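Local atomic coordinates of folylpolyglutamate synthase (FolC) (PDB entry 6K8C), a protein that probably adds glutamate to dihydropteroate and, using ATP, successively to reduced folates, giving dihydrofolate and folylpolyglutamates. Residues F304-Y315 / E371-V381; I336-V344 / L380-R388. All blocks are in the same frame, centred on the assembly; numbering follows the deposited sequence.

Overall arrangement
Both contacts lie in the C-terminal, glutamate ligase part of this Mur ligase relative, and both use helix 379-390. Contact 1 is core: it pairs two neighbouring parallel strands in the middle of a six-stranded sheet and runs on into the start of that helix. Contact 2 lies nearer the surface, where the loop after strand 331-336 packs on the same helix. Regular backbone hydrogen bonds dominate the first, whereas the second relies on aliphatic branches and a water. Leu-380 and Val-381 serve in both, and the contacts are tied directly: Tyr-312 O and Asn-313 ND2 meet the backbone N and O of Leu-337, respectively, in probable hydrogen bonds.

Contact 1 (F304-Y315 / E371-V381); sequences FNAKIILIYNCY and ENYLVYGSFLV
Ile-311 N donates to Leu-374 O at 2.7 Å in an almost straight bond, the shortest of four that join strands 308-312 and 373-376 in parallel. Ile-309 N reaches Asn-372 O, while Leu-374 N and Tyr-376 N return to the carbonyls of Ile-309 and Ile-311. Beta-branched isoleucines suit the extended backbone and lay methyls beside the neighbouring strand. On one face Ile-309 and Tyr-373 run side by side, and Ile-311 CD1 touches Tyr-373 CD2 at 3.6 Å; the tyrosine hydroxyl takes a hydrogen bond from Glu-368 N. On the other, Leu-310 CD1 meets Leu-374 CD2 at 3.7 Å, beneath helices 290-303 and 320-327. There Tyr-376 carries its hydroxyl to Ser-292 and Asn-289. Before the strand, the Asn-372 amide stacks on the Phe-304 ring, the planes 19° apart and CG 3.4 Å from ring CD1. With chi1 at -58°, CG of Asn-372 stands opposite its own carbonyl carbon, which lays the amide along the ring; CB, placed by the backbone, sits over the ring face as a CH-pi contact. Its ND2 still donates to a water that bonds to Lys-307 O. Next along the chain, Gly-377 takes up backbone angles that would jam a CB against the preceding carbonyl, and its CA approaches the buried Asn-313 O to 3.4 Å. Ser-378 then N-caps the helix, its OG accepting from Val-381 N at 2.9 Å. Tyr-315 lies across Leu-380, OH 3.5 Å from CB, and shares a water with Leu-380 N, the water lying at the ring edge. Main-chain bonds therefore fix the register, aliphatic and tyrosine side chains pack on both faces, and at the helix start the amides of Leu-380 and Val-381 find a water and the serine hydroxyl.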
loop_
_atom_site.group_PDB
_atom_site.type_symbol
_atom_site.label_atom_id
_atom_site.label_comp_id
_atom_site.label_asym_id
_atom_site.label_seq_id
_atom_site.Cartn_x
_atom_site.Cartn_y
_atom_site.Cartn_z
ATOM N N PHE A 304 -14.879 -12.827 -16.891
ATOM C CA PHE A 304 -15.471 -14.160 -16.877
ATOM C C PHE A 304 -16.886 -14.214 -17.436
ATOM O O PHE A 304 -17.290 -15.264 -17.945
ATOM C CB PHE A 304 -15.480 -14.724 -15.454
ATOM C CG PHE A 304 -14.120 -14.809 -14.831
ATOM C CD1 PHE A 304 -13.150 -15.636 -15.368
ATOM C CD2 PHE A 304 -13.809 -14.059 -13.707
ATOM C CE1 PHE A 304 -11.896 -15.720 -14.794
ATOM C CE2 PHE A 304 -12.556 -14.134 -13.129
ATOM C CZ PHE A 304 -11.597 -14.968 -13.674
ATOM N N ASN A 305 -17.650 -13.124 -17.336
ATOM C CA ASN A 305 -18.997 -13.044 -17.909
ATOM C C ASN A 305 -19.882 -14.186 -17.411
ATOM O O ASN A 305 -20.668 -14.770 -18.161
ATOM C CB ASN A 305 -18.935 -13.019 -19.439
ATOM C CG ASN A 305 -20.223 -12.525 -20.069
ATOM O OD1 ASN A 305 -20.886 -11.630 -19.543
ATOM N ND2 ASN A 305 -20.585 -13.110 -21.206
ATOM N N ALA A 306 -19.747 -14.505 -16.126
ATOM C CA ALA A 306 -20.519 -15.559 -15.480
ATOM C C ALA A 306 -20.316 -15.426 -13.976
ATOM O O ALA A 306 -19.438 -14.693 -13.514
ATOM C CB ALA A 306 -20.103 -16.951 -15.966
ATOM N N LYS A 307 -21.146 -16.137 -13.216
ATOM C CA LYS A 307 -20.958 -16.179 -11.772
ATOM C C LYS A 307 -19.744 -17.036 -11.440
ATOM O O LYS A 307 -19.516 -18.080 -12.056
ATOM C CB LYS A 307 -22.202 -16.734 -11.077
ATOM C CG LYS A 307 -23.402 -15.790 -11.067
ATOM C CD LYS A 307 -24.379 -16.160 -9.950
ATOM C CE LYS A 307 -25.734 -15.490 -10.142
ATOM N NZ LYS A 307 -26.721 -15.943 -9.118
ATOM N N ILE A 308 -18.951 -16.587 -10.467
ATOM C CA ILE A 308 -17.724 -17.274 -10.094
ATOM C C ILE A 308 -17.741 -17.551 -8.595
ATOM O O ILE A 308 -18.692 -17.222 -7.891
ATOM C CB ILE A 308 -16.460 -16.482 -10.493
ATOM C CG1 ILE A 308 -16.286 -15.244 -9.607
ATOM C CG2 ILE A 308 -16.514 -16.087 -11.960
ATOM C CD1 ILE A 308 -14.989 -14.506 -9.876
ATOM N N ILE A 309 -16.665 -18.165 -8.119
ATOM C CA ILE A 309 -16.503 -18.516 -6.714
ATOM C C ILE A 309 -15.629 -17.469 -6.042
ATOM O O ILE A 309 -14.615 -17.036 -6.601
ATOM C CB ILE A 309 -15.892 -19.925 -6.578
ATOM C CG1 ILE A 309 -16.800 -20.960 -7.253
ATOM C CG2 ILE A 309 -15.647 -20.278 -5.117
ATOM C CD1 ILE A 309 -16.277 -22.388 -7.157
ATOM N N LEU A 310 -16.013 -17.060 -4.838
ATOM C CA LEU A 310 -15.236 -16.108 -4.054
ATOM C C LEU A 310 -14.425 -16.845 -2.994
ATOM O O LEU A 310 -14.978 -17.631 -2.219
ATOM C CB LEU A 310 -16.154 -15.077 -3.391
ATOM C CG LEU A 310 -15.446 -13.980 -2.595
ATOM C CD1 LEU A 310 -14.660 -13.065 -3.526
ATOM C CD2 LEU A 310 -16.455 -13.174 -1.786
ATOM N N ILE A 311 -13.118 -16.591 -2.966
ATOM C CA ILE A 311 -12.233 -17.072 -1.908
ATOM C C ILE A 311 -11.944 -15.886 -0.999
ATOM O O ILE A 311 -11.378 -14.881 -1.444
ATOM C CB ILE A 311 -10.940 -17.674 -2.486
ATOM C CG1 ILE A 311 -11.266 -18.926 -3.299
ATOM C CG2 ILE A 311 -9.949 -18.014 -1.375
ATOM C CD1 ILE A 311 -10.165 -19.344 -4.265
ATOM N N TYR A 312 -12.339 -15.988 0.269
ATOM C CA TYR A 312 -12.586 -14.779 1.043
ATOM C C TYR A 312 -12.327 -14.985 2.528
ATOM O O TYR A 312 -12.653 -16.032 3.095
ATOM C CB TYR A 312 -14.041 -14.319 0.835
ATOM C CG TYR A 312 -14.461 -13.110 1.646
ATOM C CD1 TYR A 312 -14.248 -11.821 1.169
ATOM C CD2 TYR A 312 -15.082 -13.257 2.881
ATOM C CE1 TYR A 312 -14.636 -10.710 1.906
ATOM C CE2 TYR A 312 -15.468 -12.156 3.624
ATOM C CZ TYR A 312 -15.245 -10.884 3.131
ATOM O OH TYR A 312 -15.629 -9.784 3.866
ATOM N N ASN A 313 -11.746 -13.959 3.144
ATOM C CA ASN A 313 -11.833 -13.729 4.578
ATOM C C ASN A 313 -11.622 -12.238 4.796
ATOM O O ASN A 313 -11.253 -11.510 3.872
ATOM C CB ASN A 313 -10.815 -14.569 5.361
ATOM C CG ASN A 313 -11.362 -15.046 6.698
ATOM O OD1 ASN A 313 -12.280 -14.443 7.258
ATOM N ND2 ASN A 313 -10.794 -16.126 7.219
ATOM N N CYS A 314 -11.861 -11.773 6.020
ATOM C CA CYS A 314 -11.679 -10.350 6.282
ATOM C C CYS A 314 -11.384 -10.121 7.758
ATOM O O CYS A 314 -11.586 -10.995 8.603
ATOM C CB CYS A 314 -12.904 -9.543 5.844
ATOM S SG CYS A 314 -14.318 -9.702 6.941
ATOM N N TYR A 315 -10.895 -8.920 8.049
ATOM C CA TYR A 315 -10.617 -8.513 9.415
ATOM C C TYR A 315 -11.917 -8.123 10.118
ATOM O O TYR A 315 -12.958 -7.917 9.485
ATOM C CB TYR A 315 -9.613 -7.356 9.429
ATOM C CG TYR A 315 -8.215 -7.766 9.020
ATOM C CD1 TYR A 315 -7.526 -8.753 9.719
ATOM C CD2 TYR A 315 -7.588 -7.176 7.925
ATOM C CE1 TYR A 315 -6.249 -9.136 9.346
ATOM C CE2 TYR A 315 -6.311 -7.552 7.546
ATOM C CZ TYR A 315 -5.646 -8.530 8.259
ATOM O OH TYR A 315 -4.377 -8.906 7.879
ATOM N N GLU A 371 -13.282 -24.111 -12.772
ATOM C CA GLU A 371 -14.004 -23.026 -12.124
ATOM C C GLU A 371 -13.157 -21.759 -12.122
ATOM O O GLU A 371 -11.934 -21.805 -12.275
ATOM C CB GLU A 371 -14.390 -23.399 -10.685
ATOM C CG GLU A 371 -15.231 -24.667 -10.568
ATOM C CD GLU A 371 -16.709 -24.425 -10.823
ATOM O OE1 GLU A 371 -17.084 -23.286 -11.178
ATOM O OE2 GLU A 371 -17.501 -25.378 -10.666
ATOM N N ASN A 372 -13.828 -20.620 -11.951
ATOM C CA ASN A 372 -13.178 -19.321 -11.868
ATOM C C ASN A 372 -13.335 -18.750 -10.464
ATOM O O ASN A 372 -14.328 -19.010 -9.778
ATOM C CB ASN A 372 -13.753 -18.350 -12.898
ATOM C CG ASN A 372 -13.612 -18.866 -14.317
ATOM O OD1 ASN A 372 -12.536 -19.301 -14.723
ATOM N ND2 ASN A 372 -14.698 -18.815 -15.079
ATOM N N TYR A 373 -12.343 -17.967 -10.037
ATOM C CA TYR A 373 -12.255 -17.544 -8.646
ATOM C C TYR A 373 -11.815 -16.094 -8.539
ATOM O O TYR A 373 -10.982 -15.632 -9.323
ATOM C CB TYR A 373 -11.261 -18.407 -7.860
ATOM C CG TYR A 373 -11.580 -19.879 -7.859
ATOM C CD1 TYR A 373 -11.096 -20.714 -8.859
ATOM C CD2 TYR A 373 -12.354 -20.444 -6.850
ATOM C CE1 TYR A 373 -11.379 -22.067 -8.865
ATOM C CE2 TYR A 373 -12.646 -21.806 -6.846
ATOM C CZ TYR A 373 -12.152 -22.611 -7.858
ATOM O OH TYR A 373 -12.424 -23.961 -7.877
ATOM N N LEU A 374 -12.372 -15.392 -7.553
ATOM C CA LEU A 374 -11.818 -14.143 -7.049
ATOM C C LEU A 374 -11.302 -14.387 -5.638
ATOM O O LEU A 374 -12.046 -14.872 -4.778
ATOM C CB LEU A 374 -12.860 -13.013 -7.042
ATOM C CG LEU A 374 -12.459 -11.735 -6.281
ATOM C CD1 LEU A 374 -11.211 -11.101 -6.881
ATOM C CD2 LEU A 374 -13.609 -10.718 -6.238
ATOM N N VAL A 375 -10.027 -14.078 -5.414
ATOM C CA VAL A 375 -9.412 -14.114 -4.093
ATOM C C VAL A 375 -9.369 -12.681 -3.581
ATOM O O VAL A 375 -8.790 -11.804 -4.230
ATOM C CB VAL A 375 -8.005 -14.734 -4.149
ATOM C CG1 VAL A 375 -7.312 -14.633 -2.792
ATOM C CG2 VAL A 375 -8.084 -16.185 -4.623
ATOM N N TYR A 376 -9.987 -12.432 -2.428
ATOM C CA TYR A 376 -10.284 -11.066 -2.022
ATOM C C TYR A 376 -10.340 -10.959 -0.505
ATOM O O TYR A 376 -10.844 -11.855 0.177
ATOM C CB TYR A 376 -11.619 -10.623 -2.630
ATOM C CG TYR A 376 -12.033 -9.196 -2.380
ATOM C CD1 TYR A 376 -11.244 -8.132 -2.793
ATOM C CD2 TYR A 376 -13.250 -8.909 -1.775
ATOM C CE1 TYR A 376 -11.649 -6.816 -2.584
ATOM C CE2 TYR A 376 -13.656 -7.605 -1.560
ATOM C CZ TYR A 376 -12.856 -6.562 -1.969
ATOM O OH TYR A 376 -13.273 -5.260 -1.762
ATOM N N GLY A 377 -9.829 -9.848 0.017
ATOM C CA GLY A 377 -10.105 -9.530 1.404
ATOM C C GLY A 377 -9.043 -8.728 2.128
ATOM O O GLY A 377 -9.372 -7.889 2.976
ATOM N N SER A 378 -7.776 -8.982 1.813
ATOM C CA SER A 378 -6.654 -8.371 2.517
ATOM C C SER A 378 -5.373 -8.795 1.820
ATOM O O SER A 378 -5.371 -9.694 0.974
ATOM C CB SER A 378 -6.599 -8.791 3.987
ATOM O OG SER A 378 -6.715 -10.203 4.127
ATOM N N PHE A 379 -4.278 -8.120 2.178
ATOM C CA PHE A 379 -2.960 -8.630 1.819
ATOM C C PHE A 379 -2.774 -10.029 2.382
ATOM O O PHE A 379 -2.211 -10.912 1.724
ATOM C CB PHE A 379 -1.859 -7.700 2.345
ATOM C CG PHE A 379 -1.521 -6.552 1.427
ATOM C CD1 PHE A 379 -2.271 -5.389 1.454
ATOM C CD2 PHE A 379 -0.442 -6.628 0.560
ATOM C CE1 PHE A 379 -1.963 -4.326 0.631
ATOM C CE2 PHE A 379 -0.126 -5.560 -0.274
ATOM C CZ PHE A 379 -0.894 -4.407 -0.235
ATOM N N LEU A 380 -3.272 -10.254 3.597
ATOM C CA LEU A 380 -3.103 -11.545 4.252
ATOM C C LEU A 380 -3.821 -12.650 3.489
ATOM O O LEU A 380 -3.252 -13.719 3.238
ATOM C CB LEU A 380 -3.608 -11.469 5.695
ATOM C CG LEU A 380 -3.834 -12.778 6.454
ATOM C CD1 LEU A 380 -2.531 -13.548 6.607
ATOM C CD2 LEU A 380 -4.459 -12.506 7.816
ATOM N N VAL A 381 -5.076 -12.405 3.106
ATOM C CA VAL A 381 -5.841 -13.414 2.378
ATOM C C VAL A 381 -5.151 -13.764 1.065
ATOM O O VAL A 381 -5.028 -14.942 0.707
ATOM C CB VAL A 381 -7.283 -12.925 2.143
ATOM C CG1 VAL A 381 -7.935 -13.709 1.017
ATOM C CG2 VAL A 381 -8.099 -13.050 3.418
HETATM O O HOH W 1 -17.280 -19.298 -13.677
HETATM O O HOH W 2 -3.479 -7.609 5.489
HETATM O O HOH W 3 -10.136 -7.432 5.856
#

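Contact 2 (I336-V344 / L380-R388)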
loop_
_atom_site.group_PDB
_atom_site.type_symbol
_atom_site.label_atom_id
_atom_site.label_comp_id
_atom_site.label_asym_id
_atom_site.label_seq_id
_atom_site.Cartn_x
_atom_site.Cartn_y
_atom_site.Cartn_z
ATOM N N ILE A 336 -14.487 -19.901 2.303
ATOM C CA ILE A 336 -13.802 -19.148 3.346
ATOM C C ILE A 336 -12.366 -19.635 3.463
ATOM O O ILE A 336 -12.114 -20.835 3.633
ATOM C CB ILE A 336 -14.544 -19.282 4.684
ATOM C CG1 ILE A 336 -16.012 -18.876 4.525
ATOM C CG2 ILE A 336 -13.854 -18.449 5.758
ATOM C CD1 ILE A 336 -16.903 -19.340 5.654
ATOM N N LEU A 337 -11.414 -18.703 3.370
ATOM C CA LEU A 337 -9.994 -19.012 3.547
ATOM C C LEU A 337 -9.673 -18.924 5.032
ATOM O O LEU A 337 -9.401 -17.848 5.572
ATOM C CB LEU A 337 -9.118 -18.073 2.726
ATOM C CG LEU A 337 -7.647 -18.485 2.605
ATOM C CD1 LEU A 337 -7.522 -19.810 1.900
ATOM C CD2 LEU A 337 -6.832 -17.421 1.885
ATOM N N GLU A 338 -9.707 -20.078 5.696
ATOM C CA GLU A 338 -9.432 -20.172 7.125
ATOM C C GLU A 338 -8.141 -19.452 7.485
ATOM O O GLU A 338 -7.077 -19.746 6.930
ATOM C CB GLU A 338 -9.342 -21.644 7.528
ATOM C CG GLU A 338 -9.575 -21.910 9.004
ATOM C CD GLU A 338 -10.438 -23.131 9.225
ATOM O OE1 GLU A 338 -10.041 -24.219 8.759
ATOM O OE2 GLU A 338 -11.503 -23.008 9.865
ATOM N N LEU A 339 -8.247 -18.485 8.397
ATOM C CA LEU A 339 -7.103 -17.763 8.931
ATOM C C LEU A 339 -7.272 -17.647 10.436
ATOM O O LEU A 339 -8.359 -17.315 10.918
ATOM C CB LEU A 339 -6.966 -16.364 8.315
ATOM C CG LEU A 339 -6.440 -16.273 6.883
ATOM C CD1 LEU A 339 -6.850 -14.950 6.264
ATOM C CD2 LEU A 339 -4.934 -16.446 6.847
ATOM N N HIS A 340 -6.197 -17.918 11.172
ATOM C CA HIS A 340 -6.227 -17.905 12.627
ATOM C C HIS A 340 -5.550 -16.679 13.220
ATOM O O HIS A 340 -5.511 -16.540 14.446
ATOM C CB HIS A 340 -5.586 -19.184 13.169
ATOM C CG HIS A 340 -6.350 -20.422 12.818
ATOM N ND1 HIS A 340 -7.426 -20.868 13.556
ATOM C CD2 HIS A 340 -6.213 -21.293 11.789
ATOM C CE1 HIS A 340 -7.910 -21.968 13.005
ATOM N NE2 HIS A 340 -7.192 -22.246 11.932
ATOM N N GLU A 341 -5.020 -15.795 12.379
ATOM C CA GLU A 341 -4.522 -14.514 12.849
ATOM C C GLU A 341 -5.635 -13.771 13.579
ATOM O O GLU A 341 -6.821 -13.936 13.281
ATOM C CB GLU A 341 -3.982 -13.704 11.667
ATOM C CG GLU A 341 -2.663 -14.239 11.081
ATOM C CD GLU A 341 -2.801 -15.560 10.314
ATOM O OE1 GLU A 341 -3.807 -16.282 10.495
ATOM O OE2 GLU A 341 -1.887 -15.884 9.525
ATOM N N GLU A 342 -5.245 -12.949 14.552
ATOM C CA GLU A 342 -6.160 -12.654 15.649
ATOM C C GLU A 342 -7.252 -11.656 15.275
ATOM O O GLU A 342 -8.406 -11.831 15.680
ATOM C CB GLU A 342 -5.372 -12.172 16.864
ATOM C CG GLU A 342 -5.013 -13.316 17.801
ATOM C CD GLU A 342 -6.184 -13.743 18.667
ATOM O OE1 GLU A 342 -6.248 -14.935 19.039
ATOM O OE2 GLU A 342 -7.035 -12.884 18.981
ATOM N N ARG A 343 -6.933 -10.604 14.524
ATOM C CA ARG A 343 -7.976 -9.642 14.186
ATOM C C ARG A 343 -8.810 -10.062 12.976
ATOM O O ARG A 343 -9.503 -9.220 12.396
ATOM C CB ARG A 343 -7.375 -8.254 13.963
ATOM C CG ARG A 343 -6.974 -7.565 15.257
ATOM C CD ARG A 343 -8.137 -7.515 16.256
ATOM N NE ARG A 343 -9.197 -6.583 15.871
ATOM C CZ ARG A 343 -10.500 -6.833 15.980
ATOM N NH1 ARG A 343 -10.924 -7.997 16.460
ATOM N NH2 ARG A 343 -11.384 -5.916 15.609
ATOM N N VAL A 344 -8.762 -11.339 12.594
ATOM C CA VAL A 344 -9.640 -11.841 11.548
ATOM C C VAL A 344 -11.043 -12.037 12.115
ATOM O O VAL A 344 -11.221 -12.357 13.298
ATOM C CB VAL A 344 -9.071 -13.150 10.965
ATOM C CG1 VAL A 344 -10.089 -13.865 10.073
ATOM C CG2 VAL A 344 -7.788 -12.866 10.197
ATOM N N LEU A 380 -3.272 -10.254 3.597
ATOM C CA LEU A 380 -3.103 -11.545 4.252
ATOM C C LEU A 380 -3.821 -12.650 3.489
ATOM O O LEU A 380 -3.252 -13.719 3.238
ATOM C CB LEU A 380 -3.608 -11.469 5.695
ATOM C CG LEU A 380 -3.834 -12.778 6.454
ATOM C CD1 LEU A 380 -2.531 -13.548 6.607
ATOM C CD2 LEU A 380 -4.459 -12.506 7.816
ATOM N N VAL A 381 -5.076 -12.405 3.106
ATOM C CA VAL A 381 -5.841 -13.414 2.378
ATOM C C VAL A 381 -5.151 -13.764 1.065
ATOM O O VAL A 381 -5.028 -14.942 0.707
ATOM C CB VAL A 381 -7.283 -12.925 2.143
ATOM C CG1 VAL A 381 -7.935 -13.709 1.017
ATOM C CG2 VAL A 381 -8.099 -13.050 3.418
ATOM N N ALA A 382 -4.673 -12.752 0.337
ATOM C CA ALA A 382 -4.060 -13.012 -0.961
ATOM C C ALA A 382 -2.725 -13.724 -0.807
ATOM O O ALA A 382 -2.419 -14.655 -1.561
ATOM C CB ALA A 382 -3.881 -11.706 -1.732
ATOM N N ASN A 383 -1.914 -13.299 0.164
ATOM C CA ASN A 383 -0.602 -13.917 0.337
ATOM C C ASN A 383 -0.726 -15.337 0.879
ATOM O O ASN A 383 0.030 -16.228 0.474
ATOM C CB ASN A 383 0.268 -13.059 1.255
ATOM C CG ASN A 383 1.576 -13.734 1.610
ATOM O OD1 ASN A 383 1.703 -14.343 2.670
ATOM N ND2 ASN A 383 2.554 -13.640 0.714
ATOM N N ALA A 384 -1.685 -15.571 1.780
ATOM C CA ALA A 384 -1.891 -16.919 2.305
ATOM C C ALA A 384 -2.456 -17.848 1.238
ATOM O O ALA A 384 -2.089 -19.029 1.181
ATOM C CB ALA A 384 -2.808 -16.879 3.528
ATOM N N PHE A 385 -3.354 -17.344 0.388
ATOM C CA PHE A 385 -3.799 -18.140 -0.751
ATOM C C PHE A 385 -2.631 -18.490 -1.659
ATOM O O PHE A 385 -2.510 -19.625 -2.132
ATOM C CB PHE A 385 -4.859 -17.397 -1.563
ATOM C CG PHE A 385 -5.154 -18.057 -2.878
ATOM C CD1 PHE A 385 -6.029 -19.127 -2.942
ATOM C CD2 PHE A 385 -4.519 -17.645 -4.041
ATOM C CE1 PHE A 385 -6.293 -19.754 -4.143
ATOM C CE2 PHE A 385 -4.775 -18.272 -5.242
ATOM C CZ PHE A 385 -5.663 -19.326 -5.296
ATOM N N TYR A 386 -1.781 -17.503 -1.947
ATOM C CA TYR A 386 -0.700 -17.702 -2.906
ATOM C C TYR A 386 0.265 -18.783 -2.438
ATOM O O TYR A 386 0.788 -19.553 -3.252
ATOM C CB TYR A 386 0.042 -16.387 -3.132
ATOM C CG TYR A 386 1.178 -16.502 -4.117
ATOM C CD1 TYR A 386 0.945 -16.893 -5.430
ATOM C CD2 TYR A 386 2.483 -16.217 -3.738
ATOM C CE1 TYR A 386 1.979 -16.997 -6.338
ATOM C CE2 TYR A 386 3.527 -16.320 -4.641
ATOM C CZ TYR A 386 3.270 -16.711 -5.939
ATOM O OH TYR A 386 4.303 -16.817 -6.844
ATOM N N LYS A 387 0.516 -18.854 -1.131
ATOM C CA LYS A 387 1.413 -19.878 -0.605
ATOM C C LYS A 387 0.811 -21.268 -0.771
ATOM O O LYS A 387 1.491 -22.200 -1.216
ATOM C CB LYS A 387 1.731 -19.593 0.862
ATOM C CG LYS A 387 2.856 -18.588 1.061
ATOM C CD LYS A 387 2.489 -17.553 2.111
ATOM C CE LYS A 387 3.656 -17.254 3.034
ATOM N NZ LYS A 387 3.194 -16.839 4.390
ATOM N N ARG A 388 -0.471 -21.423 -0.429
ATOM C CA ARG A 388 -1.136 -22.710 -0.603
ATOM C C ARG A 388 -1.248 -23.071 -2.078
ATOM O O ARG A 388 -1.097 -24.241 -2.451
ATOM C CB ARG A 388 -2.515 -22.675 0.057
ATOM C CG ARG A 388 -2.465 -22.336 1.543
ATOM C CD ARG A 388 -3.844 -22.316 2.191
ATOM N NE ARG A 388 -4.652 -23.478 1.834
ATOM C CZ ARG A 388 -5.890 -23.688 2.273
ATOM N NH1 ARG A 388 -6.554 -24.774 1.898
ATOM N NH2 ARG A 388 -6.461 -22.814 3.091
HETATM O O HOH W 4 -9.390 -22.907 4.430
#
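Leu-337 and Leu-339 reach the helix through different first torsions: Leu-337 swings CG opposite its backbone N (chi1 -168°), whereas Leu-339 sets CG opposite its carbonyl carbon (chi1 -75°). Both CB atoms start toward segment 380-388, and the forked ends then divide its surface between them. Leu-337 CD2 lies 3.3 Å from Val-381 O, a carbonyl already bonded to Phe-385 N within the helix, and also touches Phe-385 CB at 4.0 Å. Its other branch, CD1, comes within 3.4 Å of Arg-388 NH2, as the two side chains slide past each other in opposite directions. Leu-339 meets Leu-380 tip to tip, CD1 to CG 3.7 Å, and crosses Val-381 at about a right angle, with CD1 3.6 Å from CG2. Its CD2 rests against Ala-384 CB at 4.0 Å, where the small residue lets the loop come close. Farther along the loop, Val-344 CG2 approaches Leu-380 CD2, and the aliphatic part of Glu-341 passes the same methyl obliquely. The polar link is a water at the guanidinium edge, taking bonds from Arg-388 NH2 and Glu-338 N; NH1 of that arginine makes weak bonds to the carbonyls of Phe-364 and Glu-365. The helix also has Phe-385 on strand 282-285, while Asn-383 and Tyr-386 meet Val-84 and Phe-85 of the Mur ligase middle region. No direct hydrogen bond joins loop to helix here, so leucine branches fitted on one helical face do most of the joining, with one water bridge, while Leu-337 is also tied by its backbone to Tyr-312 and Asn-313.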